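Local coordinates for protein putative laminarinase (Phanerochaete chrysosporium, PDB 2W39) that probably hydrolyses O-glycosidic bonds of beta-glucans such as laminarin and lichenin, as an extracellular family 16 glycoside hydrolase of a white-rot fungus, at residues C138-S143 with T234-G239. Numbering follows the deposited sequence.
Sequences CAMPAS and TNCDIG
Cys138 and Cys236, 98 positions apart, are joined by a disulfide that ties the chain following strand 129-133 to the chain following strand 229-232, one from each sheet of the GH16 beta-sandwich. Its C-S-S-C torsion of -91° is close to the relaxed right angle. Both SG atoms stand anti to their own backbone N (chi1 near 180°), which turns the two sulfurs to meet. Beside the bridge, Ala139 N donates to Asn235 O at 2.9 Å; the bond is nearly straight (172°), yet N lies above the carbonyl plane.

Met140 starts away from the partner loop: CB and CG lead off, the chain bends about CB-CG and again about CG-SD, and beyond SD the flexible thioether brings CE back to 3.9 Å from Cys236 CB and 4.2 Å from Ile238 CD1. The side chain also touches Phe231 and Pro232. Pro141's rigid ring offers a fixed apolar edge, CG 3.8 Å from Thr234 OG1 and CD beside Asn235 OD1. A glycine here would probably leave Thr234 without its apolar neighbour and free the loop backbone to flex. The covalent bond thus fixes a loose, irregular pairing, while a water replaces the return backbone bond, accepting from Asn235 N and donating to Ala139 O at 2.7 Å, satisfying both.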
loop_
_atom_site.group_PDB
_atom_site.type_symbol
_atom_site.label_atom_id
_atom_site.label_comp_id
_atom_site.label_asym_id
_atom_site.label_seq_id
_atom_site.Cartn_x
_atom_site.Cartn_y
_atom_site.Cartn_z
ATOM N N CYS A 138 12.703 -3.211 18.052
ATOM C CA CYS A 138 12.937 -3.346 16.634
ATOM C C CYS A 138 13.310 -1.972 16.101
ATOM O O CYS A 138 12.460 -1.089 15.987
ATOM C CB CYS A 138 11.697 -3.910 15.936
ATOM S SG CYS A 138 11.883 -4.089 14.151
ATOM N N ALA A 139 14.580 -1.809 15.742
ATOM C CA ALA A 139 15.099 -0.563 15.194
ATOM C C ALA A 139 15.942 -0.875 13.956
ATOM O O ALA A 139 16.218 -2.050 13.674
ATOM C CB ALA A 139 15.914 0.209 16.239
ATOM N N MET A 140 16.356 0.188 13.256
ATOM C CA MET A 140 17.095 0.079 12.010
ATOM C C MET A 140 18.391 0.874 12.125
ATOM O O MET A 140 18.426 1.929 12.771
ATOM C CB MET A 140 16.256 0.618 10.846
ATOM C CG MET A 140 15.014 -0.218 10.568
ATOM S SD MET A 140 15.480 -1.881 10.011
ATOM C CE MET A 140 14.289 -2.926 10.861
ATOM N N PRO A 141 19.466 0.384 11.491
ATOM C CA PRO A 141 20.724 1.108 11.545
ATOM C C PRO A 141 20.662 2.396 10.751
ATOM O O PRO A 141 19.890 2.511 9.799
ATOM C CB PRO A 141 21.748 0.132 10.948
ATOM C CG PRO A 141 20.987 -0.904 10.263
ATOM C CD PRO A 141 19.570 -0.867 10.721
ATOM N N ALA A 142 21.476 3.369 11.147
ATOM C CA ALA A 142 21.470 4.670 10.489
ATOM C C ALA A 142 21.857 4.575 9.011
ATOM O O ALA A 142 21.336 5.322 8.183
ATOM C CB ALA A 142 22.410 5.630 11.212
ATOM N N SER A 143 22.763 3.654 8.699
ATOM C CA SER A 143 23.235 3.464 7.337
ATOM C C SER A 143 23.062 2.010 6.938
ATOM O O SER A 143 23.537 1.112 7.624
ATOM C CB SER A 143 24.712 3.880 7.231
ATOM O OG SER A 143 25.196 3.753 5.903
ATOM N N THR A 234 19.884 -6.083 11.748
ATOM C CA THR A 234 20.961 -5.601 12.610
ATOM C C THR A 234 20.499 -5.302 14.034
ATOM O O THR A 234 21.175 -5.660 15.011
ATOM C CB THR A 234 21.536 -4.328 11.991
ATOM O OG1 THR A 234 21.829 -4.591 10.618
ATOM C CG2 THR A 234 22.798 -3.864 12.701
ATOM N N ASN A 235 19.372 -4.590 14.126
ATOM C CA ASN A 235 18.803 -4.154 15.394
ATOM C C ASN A 235 17.331 -4.557 15.533
ATOM O O ASN A 235 16.559 -3.928 16.267
ATOM C CB ASN A 235 18.940 -2.638 15.524
ATOM C CG ASN A 235 20.379 -2.162 15.384
ATOM O OD1 ASN A 235 20.781 -1.633 14.341
ATOM N ND2 ASN A 235 21.160 -2.337 16.441
ATOM N N CYS A 236 16.948 -5.615 14.830
ATOM C CA CYS A 236 15.570 -6.093 14.867
ATOM C C CYS A 236 15.515 -7.529 14.418
ATOM O O CYS A 236 15.881 -7.829 13.284
ATOM C CB CYS A 236 14.703 -5.264 13.916
ATOM S SG CYS A 236 12.976 -5.803 13.932
ATOM N N ASP A 237 15.008 -8.408 15.276
ATOM C CA ASP A 237 14.762 -9.781 14.879
ATOM C C ASP A 237 13.497 -9.788 14.019
ATOM O O ASP A 237 12.373 -9.764 14.524
ATOM C CB ASP A 237 14.629 -10.654 16.127
ATOM C CG ASP A 237 14.466 -12.121 15.807
ATOM O OD1 ASP A 237 14.009 -12.475 14.712
ATOM O OD2 ASP A 237 14.812 -12.931 16.673
ATOM N N ILE A 238 13.688 -9.783 12.708
ATOM C CA ILE A 238 12.577 -9.578 11.806
ATOM C C ILE A 238 11.558 -10.701 11.997
ATOM O O ILE A 238 10.351 -10.459 12.166
ATOM C CB ILE A 238 13.068 -9.480 10.332
ATOM C CG1 ILE A 238 13.925 -8.216 10.105
ATOM C CG2 ILE A 238 11.879 -9.555 9.382
ATOM C CD1 ILE A 238 13.154 -6.898 10.007
ATOM N N GLY A 239 12.045 -11.935 11.998
ATOM C CA GLY A 239 11.182 -13.099 12.130
ATOM C C GLY A 239 10.352 -13.131 13.403
ATOM O O GLY A 239 9.216 -13.627 13.375
HETATM O O HOH W 1 17.827 -3.573 12.090
#